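Local coordinates for phosphotriesterase family protein (Listeria monocytogenes serotype 4b str. H7858, PDB 3PNZ) that hydrolyses phosphorylated sugar lactones, probably at a two-zinc centre held in the TIM barrel of an amidohydrolase-type fold, at residues F18-E23 with L268-T273; H22-C27 with I63-A68; G214-N219 with A233-D238; F263-L268 with V319-R324. All coordinates share one frame; numbering follows the deposited sequence.

Contact 1: F18-E23 with L268-T273. With ZN (zinc ion), chain I.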
loop_
_atom_site.group_PDB
_atom_site.type_symbol
_atom_site.label_atom_id
_atom_site.label_comp_id
_atom_site.label_asym_id
_atom_site.label_seq_id
_atom_site.Cartn_x
_atom_site.Cartn_y
_atom_site.Cartn_z
ATOM N N PHE A 18 9.946 10.930 6.610
ATOM C CA PHE A 18 10.454 9.715 5.983
ATOM C C PHE A 18 9.402 8.610 6.032
ATOM O O PHE A 18 8.946 8.226 7.107
ATOM C CB PHE A 18 11.749 9.258 6.673
ATOM C CG PHE A 18 12.474 8.184 5.928
ATOM C CD1 PHE A 18 13.488 8.503 5.043
ATOM C CD2 PHE A 18 12.133 6.856 6.104
ATOM C CE1 PHE A 18 14.153 7.510 4.337
ATOM C CE2 PHE A 18 12.795 5.860 5.408
ATOM C CZ PHE A 18 13.804 6.189 4.523
ATOM N N THR A 19 9.014 8.102 4.864
ATOM C CA THR A 19 7.830 7.254 4.758
ATOM C C THR A 19 8.088 5.961 3.988
ATOM O O THR A 19 8.710 5.989 2.923
ATOM C CB THR A 19 6.682 7.992 4.007
ATOM O OG1 THR A 19 6.302 9.175 4.729
ATOM C CG2 THR A 19 5.454 7.090 3.852
ATOM N N TYR A 20 7.603 4.848 4.529
ATOM C CA TYR A 20 7.478 3.598 3.767
ATOM C C TYR A 20 6.085 3.570 3.167
ATOM O O TYR A 20 5.099 3.626 3.896
ATOM C CB TYR A 20 7.629 2.373 4.680
ATOM C CG TYR A 20 9.034 2.018 5.136
ATOM C CD1 TYR A 20 10.157 2.648 4.616
ATOM C CD2 TYR A 20 9.225 1.027 6.088
ATOM C CE1 TYR A 20 11.442 2.308 5.048
ATOM C CE2 TYR A 20 10.498 0.676 6.523
ATOM C CZ TYR A 20 11.601 1.312 6.002
ATOM O OH TYR A 20 12.862 0.952 6.450
ATOM N N SER A 21 5.998 3.439 1.849
ATOM C CA SER A 21 4.738 3.647 1.132
ATOM C C SER A 21 3.790 2.448 0.975
ATOM O O SER A 21 2.686 2.618 0.471
ATOM C CB SER A 21 5.017 4.254 -0.246
ATOM O OG SER A 21 5.518 5.573 -0.126
ATOM N N HIS A 22 4.203 1.253 1.390
ATOM C CA HIS A 22 3.337 0.076 1.299
ATOM C C HIS A 22 3.820 -1.014 2.248
ATOM O O HIS A 22 4.780 -1.722 1.948
ATOM C CB HIS A 22 3.291 -0.482 -0.133
ATOM C CG HIS A 22 2.368 -1.653 -0.296
ATOM N ND1 HIS A 22 1.247 -1.608 -1.097
ATOM C CD2 HIS A 22 2.385 -2.892 0.252
ATOM C CE1 HIS A 22 0.621 -2.770 -1.045
ATOM N NE2 HIS A 22 1.291 -3.566 -0.232
ATOM N N GLU A 23 3.165 -1.138 3.400
ATOM C CA GLU A 23 3.549 -2.153 4.376
ATOM C C GLU A 23 2.345 -2.849 4.983
ATOM O O GLU A 23 1.203 -2.465 4.744
ATOM C CB GLU A 23 4.380 -1.538 5.511
ATOM C CG GLU A 23 5.669 -0.857 5.061
ATOM C CD GLU A 23 6.692 -1.839 4.498
ATOM O OE1 GLU A 23 6.589 -3.050 4.795
ATOM O OE2 GLU A 23 7.609 -1.389 3.776
ATOM N N LEU A 268 7.968 5.602 -5.588
ATOM C CA LEU A 268 7.782 5.319 -4.165
ATOM C C LEU A 268 8.470 4.003 -3.854
ATOM O O LEU A 268 8.628 3.166 -4.743
ATOM C CB LEU A 268 6.300 5.193 -3.827
ATOM C CG LEU A 268 5.404 6.395 -4.125
ATOM C CD1 LEU A 268 3.941 6.026 -3.895
ATOM C CD2 LEU A 268 5.838 7.579 -3.267
ATOM N N VAL A 269 8.866 3.817 -2.596
ATOM C CA VAL A 269 9.638 2.639 -2.196
ATOM C C VAL A 269 9.138 2.064 -0.874
ATOM O O VAL A 269 8.803 2.799 0.059
ATOM C CB VAL A 269 11.155 2.967 -2.062
ATOM C CG1 VAL A 269 11.935 1.743 -1.574
ATOM C CG2 VAL A 269 11.716 3.471 -3.394
ATOM N N SER A 270 9.064 0.740 -0.800
ATOM C CA SER A 270 8.690 0.072 0.440
ATOM C C SER A 270 9.092 -1.403 0.365
ATOM O O SER A 270 9.716 -1.826 -0.609
ATOM C CB SER A 270 7.190 0.218 0.696
ATOM O OG SER A 270 6.941 0.514 2.065
ATOM N N GLY A 271 8.736 -2.173 1.388
ATOM C CA GLY A 271 9.143 -3.566 1.477
ATOM C C GLY A 271 7.999 -4.557 1.481
ATOM O O GLY A 271 8.223 -5.773 1.446
ATOM N N ASP A 272 6.770 -4.047 1.534
ATOM C CA ASP A 272 5.591 -4.901 1.547
ATOM C C ASP A 272 5.815 -6.080 2.481
ATOM O O ASP A 272 5.721 -7.244 2.079
ATOM C CB ASP A 272 5.254 -5.379 0.135
ATOM C CG ASP A 272 3.919 -6.071 0.067
ATOM O OD1 ASP A 272 3.115 -5.906 1.009
ATOM O OD2 ASP A 272 3.670 -6.791 -0.925
ATOM N N THR A 273 6.109 -5.755 3.735
ATOM C CA THR A 273 6.566 -6.723 4.731
ATOM C C THR A 273 5.383 -7.493 5.307
ATOM O O THR A 273 4.768 -7.079 6.288
ATOM C CB THR A 273 7.353 -6.001 5.840
ATOM O OG1 THR A 273 8.227 -5.035 5.241
ATOM C CG2 THR A 273 8.184 -6.973 6.649
HETATM ZN ZN ZN I . 0.732 -5.475 0.517
HETATM O O HOH W 1 8.270 5.725 -0.401
HETATM O O HOH W 2 10.070 -2.509 4.714
#

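Contact 2: H22-C27 with I63-A68. With ZN (zinc ion), chain I.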
loop_
_atom_site.group_PDB
_atom_site.type_symbol
_atom_site.label_atom_id
_atom_site.label_comp_id
_atom_site.label_asym_id
_atom_site.label_seq_id
_atom_site.Cartn_x
_atom_site.Cartn_y
_atom_site.Cartn_z
ATOM N N HIS A 22 4.203 1.253 1.390
ATOM C CA HIS A 22 3.337 0.076 1.299
ATOM C C HIS A 22 3.820 -1.014 2.248
ATOM O O HIS A 22 4.780 -1.722 1.948
ATOM C CB HIS A 22 3.291 -0.482 -0.133
ATOM C CG HIS A 22 2.368 -1.653 -0.296
ATOM N ND1 HIS A 22 1.247 -1.608 -1.097
ATOM C CD2 HIS A 22 2.385 -2.892 0.252
ATOM C CE1 HIS A 22 0.621 -2.770 -1.045
ATOM N NE2 HIS A 22 1.291 -3.566 -0.232
ATOM N N GLU A 23 3.165 -1.138 3.400
ATOM C CA GLU A 23 3.549 -2.153 4.376
ATOM C C GLU A 23 2.345 -2.849 4.983
ATOM O O GLU A 23 1.203 -2.465 4.744
ATOM C CB GLU A 23 4.380 -1.538 5.511
ATOM C CG GLU A 23 5.669 -0.857 5.061
ATOM C CD GLU A 23 6.692 -1.839 4.498
ATOM O OE1 GLU A 23 6.589 -3.050 4.795
ATOM O OE2 GLU A 23 7.609 -1.389 3.776
ATOM N N HIS A 24 2.620 -3.886 5.770
ATOM C CA HIS A 24 1.616 -4.505 6.642
ATOM C C HIS A 24 2.214 -4.604 8.029
ATOM O O HIS A 24 3.420 -4.743 8.169
ATOM C CB HIS A 24 1.200 -5.876 6.112
ATOM C CG HIS A 24 0.656 -5.812 4.723
ATOM N ND1 HIS A 24 -0.662 -5.518 4.458
ATOM C CD2 HIS A 24 1.269 -5.924 3.522
ATOM C CE1 HIS A 24 -0.849 -5.485 3.151
ATOM N NE2 HIS A 24 0.309 -5.722 2.561
ATOM N N ILE A 25 1.379 -4.490 9.059
ATOM C CA ILE A 25 1.897 -4.369 10.419
ATOM C C ILE A 25 1.316 -5.430 11.350
ATOM O O ILE A 25 2.050 -6.234 11.934
ATOM C CB ILE A 25 1.624 -2.963 10.988
ATOM C CG1 ILE A 25 2.205 -1.905 10.056
ATOM C CG2 ILE A 25 2.237 -2.831 12.381
ATOM C CD1 ILE A 25 1.790 -0.473 10.417
ATOM N N VAL A 26 -0.002 -5.435 11.480
ATOM C CA VAL A 26 -0.697 -6.494 12.203
ATOM C C VAL A 26 -1.899 -6.907 11.377
ATOM O O VAL A 26 -2.795 -6.096 11.117
ATOM C CB VAL A 26 -1.185 -6.023 13.600
ATOM C CG1 VAL A 26 -1.808 -7.190 14.368
ATOM C CG2 VAL A 26 -0.036 -5.420 14.390
ATOM N N CYS A 27 -1.925 -8.163 10.945
ATOM C CA CYS A 27 -3.015 -8.618 10.097
ATOM C C CYS A 27 -3.139 -10.131 10.116
ATOM O O CYS A 27 -2.142 -10.846 10.228
ATOM C CB CYS A 27 -2.839 -8.110 8.660
ATOM S SG CYS A 27 -1.222 -8.472 7.928
ATOM N N ILE A 63 4.420 5.127 8.249
ATOM C CA ILE A 63 4.199 3.903 7.487
ATOM C C ILE A 63 2.808 3.909 6.884
ATOM O O ILE A 63 1.812 4.125 7.584
ATOM C CB ILE A 63 4.366 2.643 8.363
ATOM C CG1 ILE A 63 5.808 2.524 8.856
ATOM C CG2 ILE A 63 3.935 1.389 7.589
ATOM C CD1 ILE A 63 5.997 1.425 9.886
ATOM N N VAL A 64 2.740 3.690 5.576
ATOM C CA VAL A 64 1.465 3.497 4.908
ATOM C C VAL A 64 1.112 2.018 5.005
ATOM O O VAL A 64 1.793 1.166 4.432
ATOM C CB VAL A 64 1.508 3.943 3.431
ATOM C CG1 VAL A 64 0.149 3.739 2.778
ATOM C CG2 VAL A 64 1.917 5.411 3.339
ATOM N N ASP A 65 0.056 1.726 5.755
ATOM C CA ASP A 65 -0.377 0.358 6.011
ATOM C C ASP A 65 -1.420 -0.031 4.982
ATOM O O ASP A 65 -2.539 0.466 5.005
ATOM C CB ASP A 65 -0.972 0.276 7.415
ATOM C CG ASP A 65 -1.426 -1.124 7.782
ATOM O OD1 ASP A 65 -1.589 -1.974 6.875
ATOM O OD2 ASP A 65 -1.626 -1.373 8.987
ATOM N N ALA A 66 -1.053 -0.932 4.075
ATOM C CA ALA A 66 -1.892 -1.229 2.926
ATOM C C ALA A 66 -2.910 -2.341 3.188
ATOM O O ALA A 66 -3.562 -2.819 2.262
ATOM C CB ALA A 66 -1.013 -1.580 1.717
ATOM N N THR A 67 -3.063 -2.728 4.451
ATOM C CA THR A 67 -3.983 -3.805 4.811
ATOM C C THR A 67 -5.427 -3.390 4.554
ATOM O O THR A 67 -5.934 -2.446 5.178
ATOM C CB THR A 67 -3.825 -4.207 6.296
ATOM O OG1 THR A 67 -2.440 -4.452 6.584
ATOM C CG2 THR A 67 -4.655 -5.445 6.616
ATOM N N ALA A 68 -6.083 -4.105 3.642
ATOM C CA ALA A 68 -7.457 -3.805 3.239
ATOM C C ALA A 68 -8.447 -4.735 3.942
ATOM O O ALA A 68 -8.040 -5.603 4.705
ATOM C CB ALA A 68 -7.600 -3.913 1.722
HETATM ZN ZN ZN I . 0.732 -5.475 0.517
HETATM O O HOH W 3 -1.474 -4.070 9.260
#

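Contact 3: G214-N219 with A233-D238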
loop_
_atom_site.group_PDB
_atom_site.type_symbol
_atom_site.label_atom_id
_atom_site.label_comp_id
_atom_site.label_asym_id
_atom_site.label_seq_id
_atom_site.Cartn_x
_atom_site.Cartn_y
_atom_site.Cartn_z
ATOM N N GLY A 214 0.859 -0.292 -6.996
ATOM C CA GLY A 214 1.693 -1.191 -6.217
ATOM C C GLY A 214 2.354 -2.275 -7.058
ATOM O O GLY A 214 1.859 -2.639 -8.129
ATOM N N HIS A 215 3.498 -2.755 -6.565
ATOM C CA HIS A 215 4.200 -3.925 -7.104
ATOM C C HIS A 215 4.771 -3.747 -8.516
ATOM O O HIS A 215 4.912 -4.710 -9.258
ATOM C CB HIS A 215 3.315 -5.181 -6.997
ATOM C CG HIS A 215 2.613 -5.291 -5.683
ATOM N ND1 HIS A 215 3.247 -5.044 -4.483
ATOM C CD2 HIS A 215 1.323 -5.566 -5.377
ATOM C CE1 HIS A 215 2.383 -5.180 -3.493
ATOM N NE2 HIS A 215 1.210 -5.502 -4.007
ATOM N N MET A 216 5.130 -2.517 -8.880
ATOM C CA MET A 216 5.746 -2.295 -10.185
ATOM C C MET A 216 7.108 -2.992 -10.321
ATOM O O MET A 216 7.561 -3.290 -11.428
ATOM C CB MET A 216 5.857 -0.790 -10.471
ATOM C CG MET A 216 4.521 -0.134 -10.788
ATOM S SD MET A 216 3.876 -0.553 -12.421
ATOM C CE MET A 216 2.926 -2.035 -12.061
ATOM N N ASP A 217 7.738 -3.282 -9.188
ATOM C CA ASP A 217 9.010 -4.000 -9.164
ATOM C C ASP A 217 8.870 -5.467 -9.571
ATOM O O ASP A 217 9.877 -6.158 -9.725
ATOM C CB ASP A 217 9.572 -3.978 -7.752
ATOM C CG ASP A 217 8.580 -4.520 -6.757
ATOM O OD1 ASP A 217 7.623 -3.791 -6.454
ATOM O OD2 ASP A 217 8.702 -5.696 -6.335
ATOM N N ARG A 218 7.639 -5.952 -9.724
ATOM C CA ARG A 218 7.441 -7.357 -10.099
ATOM C C ARG A 218 7.510 -7.570 -11.612
ATOM O O ARG A 218 7.608 -8.706 -12.079
ATOM C CB ARG A 218 6.114 -7.903 -9.558
ATOM C CG ARG A 218 6.045 -8.037 -8.032
ATOM C CD ARG A 218 6.901 -9.202 -7.500
ATOM N NE ARG A 218 6.546 -10.468 -8.140
ATOM C CZ ARG A 218 5.519 -11.233 -7.775
ATOM N NH1 ARG A 218 4.746 -10.870 -6.759
ATOM N NH2 ARG A 218 5.262 -12.364 -8.427
ATOM N N ASN A 219 7.451 -6.479 -12.371
ATOM C CA ASN A 219 7.432 -6.558 -13.834
ATOM C C ASN A 219 8.447 -5.534 -14.343
ATOM O O ASN A 219 8.095 -4.397 -14.675
ATOM C CB ASN A 219 6.010 -6.266 -14.317
ATOM C CG ASN A 219 5.805 -6.524 -15.791
ATOM O OD1 ASN A 219 6.740 -6.851 -16.527
ATOM N ND2 ASN A 219 4.555 -6.377 -16.234
ATOM N N ALA A 233 0.913 8.638 -12.941
ATOM C CA ALA A 233 0.756 7.774 -11.774
ATOM C C ALA A 233 2.046 7.598 -10.980
ATOM O O ALA A 233 3.151 7.571 -11.533
ATOM C CB ALA A 233 0.221 6.401 -12.190
ATOM N N PHE A 234 1.883 7.455 -9.676
ATOM C CA PHE A 234 2.987 7.068 -8.823
ATOM C C PHE A 234 3.239 5.580 -9.017
ATOM O O PHE A 234 2.307 4.813 -9.265
ATOM C CB PHE A 234 2.688 7.385 -7.359
ATOM C CG PHE A 234 2.750 8.862 -7.042
ATOM C CD1 PHE A 234 3.929 9.437 -6.599
ATOM C CD2 PHE A 234 1.632 9.667 -7.210
ATOM C CE1 PHE A 234 3.987 10.803 -6.304
ATOM C CE2 PHE A 234 1.678 11.026 -6.925
ATOM C CZ PHE A 234 2.858 11.589 -6.471
ATOM N N MET A 235 4.500 5.189 -8.902
ATOM C CA MET A 235 4.895 3.801 -9.149
ATOM C C MET A 235 5.639 3.289 -7.946
ATOM O O MET A 235 6.692 3.818 -7.576
ATOM C CB MET A 235 5.744 3.714 -10.409
ATOM C CG MET A 235 4.947 4.163 -11.630
ATOM S SD MET A 235 5.939 4.217 -13.107
ATOM C CE MET A 235 6.198 2.444 -13.353
ATOM N N SER A 236 5.064 2.271 -7.314
ATOM C CA SER A 236 5.574 1.761 -6.060
ATOM C C SER A 236 6.499 0.569 -6.298
ATOM O O SER A 236 6.081 -0.467 -6.829
ATOM C CB SER A 236 4.415 1.370 -5.136
ATOM O OG SER A 236 4.902 0.902 -3.889
ATOM N N PHE A 237 7.761 0.737 -5.921
ATOM C CA PHE A 237 8.721 -0.363 -5.903
ATOM C C PHE A 237 8.751 -0.877 -4.472
ATOM O O PHE A 237 9.462 -0.340 -3.618
ATOM C CB PHE A 237 10.099 0.116 -6.378
ATOM C CG PHE A 237 10.155 0.400 -7.849
ATOM C CD1 PHE A 237 10.827 -0.454 -8.719
ATOM C CD2 PHE A 237 9.508 1.511 -8.377
ATOM C CE1 PHE A 237 10.858 -0.202 -10.080
ATOM C CE2 PHE A 237 9.528 1.775 -9.744
ATOM C CZ PHE A 237 10.206 0.917 -10.600
ATOM N N ASP A 238 7.952 -1.905 -4.199
ATOM C CA ASP A 238 7.709 -2.294 -2.811
ATOM C C ASP A 238 8.139 -3.718 -2.507
ATOM O O ASP A 238 7.735 -4.298 -1.500
ATOM C CB ASP A 238 6.239 -2.060 -2.438
ATOM C CG ASP A 238 5.293 -2.568 -3.494
ATOM O OD1 ASP A 238 5.472 -3.724 -3.923
ATOM O OD2 ASP A 238 4.377 -1.820 -3.904
HETATM O O HOH W 4 6.555 -6.141 -4.947
#

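Contact 4: F263-L268 with V319-R324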
loop_
_atom_site.group_PDB
_atom_site.type_symbol
_atom_site.label_atom_id
_atom_site.label_comp_id
_atom_site.label_asym_id
_atom_site.label_seq_id
_atom_site.Cartn_x
_atom_site.Cartn_y
_atom_site.Cartn_z
ATOM N N PHE A 263 11.266 10.731 -14.566
ATOM C CA PHE A 263 10.130 10.382 -13.724
ATOM C C PHE A 263 10.471 10.219 -12.245
ATOM O O PHE A 263 9.735 9.568 -11.506
ATOM C CB PHE A 263 9.467 9.098 -14.258
ATOM C CG PHE A 263 8.971 9.220 -15.668
ATOM C CD1 PHE A 263 7.864 10.003 -15.962
ATOM C CD2 PHE A 263 9.607 8.553 -16.708
ATOM C CE1 PHE A 263 7.396 10.124 -17.271
ATOM C CE2 PHE A 263 9.141 8.667 -18.013
ATOM C CZ PHE A 263 8.038 9.450 -18.295
ATOM N N GLU A 264 11.566 10.825 -11.794
ATOM C CA GLU A 264 11.994 10.615 -10.413
ATOM C C GLU A 264 10.944 11.027 -9.379
ATOM O O GLU A 264 10.924 10.496 -8.271
ATOM C CB GLU A 264 13.323 11.320 -10.134
ATOM C CG GLU A 264 13.234 12.841 -10.107
ATOM C CD GLU A 264 14.605 13.479 -10.223
ATOM O OE1 GLU A 264 15.364 13.088 -11.137
ATOM O OE2 GLU A 264 14.930 14.360 -9.398
ATOM N N ASP A 265 10.076 11.970 -9.732
ATOM C CA ASP A 265 9.097 12.489 -8.782
ATOM C C ASP A 265 7.916 11.535 -8.581
ATOM O O ASP A 265 7.011 11.804 -7.787
ATOM C CB ASP A 265 8.567 13.840 -9.262
ATOM C CG ASP A 265 9.617 14.937 -9.226
ATOM O OD1 ASP A 265 10.616 14.796 -8.494
ATOM O OD2 ASP A 265 9.423 15.952 -9.931
ATOM N N GLN A 266 7.909 10.425 -9.318
ATOM C CA GLN A 266 6.782 9.497 -9.254
ATOM C C GLN A 266 7.118 8.183 -8.556
ATOM O O GLN A 266 6.246 7.323 -8.398
ATOM C CB GLN A 266 6.233 9.222 -10.658
ATOM C CG GLN A 266 5.457 10.404 -11.224
ATOM C CD GLN A 266 5.311 10.346 -12.733
ATOM O OE1 GLN A 266 5.822 11.212 -13.446
ATOM N NE2 GLN A 266 4.611 9.329 -13.229
ATOM N N ILE A 267 8.371 8.036 -8.136
ATOM C CA ILE A 267 8.838 6.778 -7.533
ATOM C C ILE A 267 8.589 6.698 -6.020
ATOM O O ILE A 267 8.931 7.613 -5.262
ATOM C CB ILE A 267 10.320 6.536 -7.858
ATOM C CG1 ILE A 267 10.483 6.395 -9.376
ATOM C CG2 ILE A 267 10.844 5.294 -7.110
ATOM C CD1 ILE A 267 11.897 6.478 -9.854
ATOM N N LEU A 268 7.968 5.602 -5.588
ATOM C CA LEU A 268 7.782 5.319 -4.165
ATOM C C LEU A 268 8.470 4.003 -3.854
ATOM O O LEU A 268 8.628 3.166 -4.743
ATOM C CB LEU A 268 6.300 5.193 -3.827
ATOM C CG LEU A 268 5.404 6.395 -4.125
ATOM C CD1 LEU A 268 3.941 6.026 -3.895
ATOM C CD2 LEU A 268 5.838 7.579 -3.267
ATOM N N VAL A 319 10.512 11.010 1.056
ATOM C CA VAL A 319 9.950 12.220 1.661
ATOM C C VAL A 319 9.084 13.017 0.690
ATOM O O VAL A 319 7.878 13.110 0.879
ATOM C CB VAL A 319 11.035 13.147 2.252
ATOM C CG1 VAL A 319 10.375 14.374 2.892
ATOM C CG2 VAL A 319 11.887 12.400 3.265
ATOM N N ASP A 320 9.688 13.582 -0.350
ATOM C CA ASP A 320 8.950 14.476 -1.246
ATOM C C ASP A 320 7.809 13.770 -1.981
ATOM O O ASP A 320 6.692 14.271 -2.019
ATOM C CB ASP A 320 9.884 15.139 -2.260
ATOM C CG ASP A 320 10.958 15.989 -1.601
ATOM O OD1 ASP A 320 10.792 16.355 -0.423
ATOM O OD2 ASP A 320 11.971 16.285 -2.264
ATOM N N ASN A 321 8.094 12.597 -2.545
ATOM C CA ASN A 321 7.093 11.887 -3.342
ATOM C C ASN A 321 5.892 11.392 -2.521
ATOM O O ASN A 321 4.745 11.592 -2.922
ATOM C CB ASN A 321 7.743 10.759 -4.180
ATOM C CG ASN A 321 8.762 11.293 -5.190
ATOM O OD1 ASN A 321 8.915 12.511 -5.358
ATOM N ND2 ASN A 321 9.444 10.388 -5.887
ATOM N N PRO A 322 6.141 10.741 -1.373
ATOM C CA PRO A 322 4.995 10.372 -0.528
ATOM C C PRO A 322 4.188 11.589 -0.062
ATOM O O PRO A 322 2.972 11.502 0.064
ATOM C CB PRO A 322 5.645 9.682 0.680
ATOM C CG PRO A 322 6.955 9.165 0.162
ATOM C CD PRO A 322 7.406 10.156 -0.886
ATOM N N ALA A 323 4.851 12.710 0.195
ATOM C CA ALA A 323 4.119 13.914 0.607
ATOM C C ALA A 323 3.200 14.419 -0.505
ATOM O O ALA A 323 2.134 14.966 -0.232
ATOM C CB ALA A 323 5.084 15.003 1.046
ATOM N N ARG A 324 3.605 14.240 -1.757
ATOM C CA ARG A 324 2.761 14.612 -2.883
ATOM C C ARG A 324 1.650 13.583 -3.120
ATOM O O ARG A 324 0.494 13.939 -3.364
ATOM C CB ARG A 324 3.598 14.805 -4.154
ATOM C CG ARG A 324 2.781 15.296 -5.355
ATOM C CD ARG A 324 3.646 15.809 -6.512
ATOM N NE ARG A 324 4.375 14.750 -7.213
ATOM C CZ ARG A 324 3.948 14.142 -8.320
ATOM N NH1 ARG A 324 2.782 14.473 -8.868
ATOM N NH2 ARG A 324 4.687 13.188 -8.882
HETATM O O HOH W 5 9.872 15.118 -5.640
#

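Contact 1: F18-E23 with L268-T273
Y20 meets the other segment through its CB, which rests 3.3 Å from S270 OG, while its hydroxyl reaches away to L288 and A292. At S21 the backbone N makes a long, weak bond to V269 O. The S21 side chain leans on L268, with OG 3.7 Å from CD2, and a water joins S21 OG to V269 N. H22 is tied at both ends of its backbone. Its N donates to S270 OG over 2.9 Å, and its O takes a weak bond from D272 N. With CG anti to the backbone N (chi1 -177°), the H22 imidazole runs alongside the D272 carboxylate, their planes 84° apart. H22 NE2 binds a zinc ion at 2.1 Å, as D272 OD1 does at 2.5 Å, and H22 ND1 is hydrogen-bonded to H185. E23 comes next, and its bent chain brings the carboxylate back over 270-273. S270 OG, already accepting from H22 N, donates to E23 OE2 at 2.6 Å, on the anti side. G271 N reaches OE2 at 2.8 Å on the syn side, from the same face of the carboxylate. The other oxygen, OE1, is gripped from opposite faces by T273 N and by T273 OG1, the latter 2.6 Å away. Four protein donors, with a water as a fifth on OE2, fix the rotation of this buried carboxylate. This is the closure of an eight-stranded barrel, where strand 19-23 meets strand 267-269. H22 and the aspartate after the last strand share a zinc ion with H24 and carboxylated K154, as in the binuclear centres of the phosphotriesterase family.

Contact 2: H22-C27 with I63-A68
E23 and D65 form a parallel bridge between neighbouring strands, after which the chains diverge, their end-to-end directions 54° apart. E23 N donates to V64 O over 2.9 Å, and A66 N returns a bond to E23 O at 2.8 Å, so E23 is held by both its N-H and its carbonyl. Among the side chains, A66 CB sits almost squarely over one face of the H22 imidazole, 3.5 Å from the centroid and 15° off the ring normal, a CH-pi contact. H22 ND1 is hydrogen-bonded to H185, so the ring is steadied from two directions. E23 presses its CB and CG onto I63 CG2, the two side chains crossing at about a right angle, and I25 CD1 touches the same methyl and D65 OD2. The H24 ring is oriented by a different device: ND1 donates, near the ring plane, to T67 OG1 at 3.0 Å. That hydroxyl in turn donates to the syn lone pair of D65 OD1 at 2.6 Å. With D65 CG anti to its backbone N (chi1 -179°), the same oxygen can also accept T67 N at 2.9 Å, closing an Asx turn. A water donates to D65 OD2 at 2.7 Å and also to T67 OG1, while accepting from I25 N. The chain H24–T67–D65 thus places a second shell behind a metal ligand. H22 and H24, with NE2 of H24 2.1 Å from the zinc ion, make the His-X-His pair at the end of the first barrel strand that is a hallmark of the amidohydrolase fold.

Contact 3: G214-N219 with A233-D238
H215 and D238 are joined twice. H215 ND1 donates to D238 OD1 over 2.6 Å, meeting it on the syn side but out of the carboxylate plane, and H215 N donates to OD2 at 3.0 Å. Ring and carboxylate planes stand 75° apart. D238 can present both oxygens because its CG lies between its own backbone N and carbonyl carbon (chi1 46°), turning the group back over 214-215. S236 OG steadies it further, donating to OD2 at 2.8 Å from the same face as H215 N. D217 adopts a similar first torsion, which lets OD1 take D238 N at 3.0 Å; the donor stands well above that carboxylate, 61° out of its plane. The two acids consequently come close, D217 OD1 to D238 OD1 3.3 Å, with a water lying between D217 OD2 and D238 OD1. Nearby, M216 N bonds to S236 O at 3.1 Å. The M216 side chain folds at chi2 and chi3 so that SD lies 3.9 Å from M235 CE, and D217 CB packs against F237 CD1. NE2 of H215 is bound to the second zinc ion, which H187 and carboxylated K154 also hold. The arrangement is a first-shell histidine held by a second-shell carboxylate, D238, in a His-carboxylate hydrogen bond, formed where the loop after strand 211-213 meets the end of the neighbouring barrel strand 234-237.

Contact 4: F263-L268 with V319-R324
D265 and N321 approach most closely, CA to CA 5.8 Å, where the turn leading into strand 267-269 passes helix 310-325 on the outside of the TIM barrel. N321 does most of the work: its ND2 donates both protons, to E264 O at 2.8 Å and to I267 O at 2.9 Å, both acceptors near the amide plane. The first bond uses a lone pair in the carbonyl plane, and the second is almost straight at 175°. Both N-H groups thus staple the turn to the helix. N321 OD1 faces a water that also lies against D265 OD1, an oxygen whose salt bridge goes to K316. R324 leaves the helix with CG anti to its N (chi1 -176°) and bends at chi3, bringing NH2 2.9 Å from D265 O. That acceptor is in the guanidinium plane, yet the nitrogen stands 63° above the carbonyl plane. One turn of helix, through N321 and R324, thus takes up the carbonyls of E264, D265 and I267. Beside this polar clasp the packing is apolar: L268 CD2 lies 3.8 Å from N321 CB and equally 3.8 Å from CD of P322, the proline at the helix kink.

How the contacts relate
From the N terminus, the first barrel strand enters at 18-23, turns a corner at S21 and H22 and continues into 22-27, so contacts 1 and 2 start from one stretch and share H22 and E23. Contact 2 closes first, at 63-68, pairing neighbouring strands. Contact 3, a short loop around helix 222-229, follows in series and lies within the span that contact 1 closes at 268-273. Contact 4 begins before that closure and ends beyond it, so it crosses contact 1, sharing L268. Contacts 1 to 3 bring zinc ligands from the strand ends at 22-24, 215 and 272 to the metal centre, while contact 4 joins the turn before strand 267-269 to helix 310-325 outside the barrel.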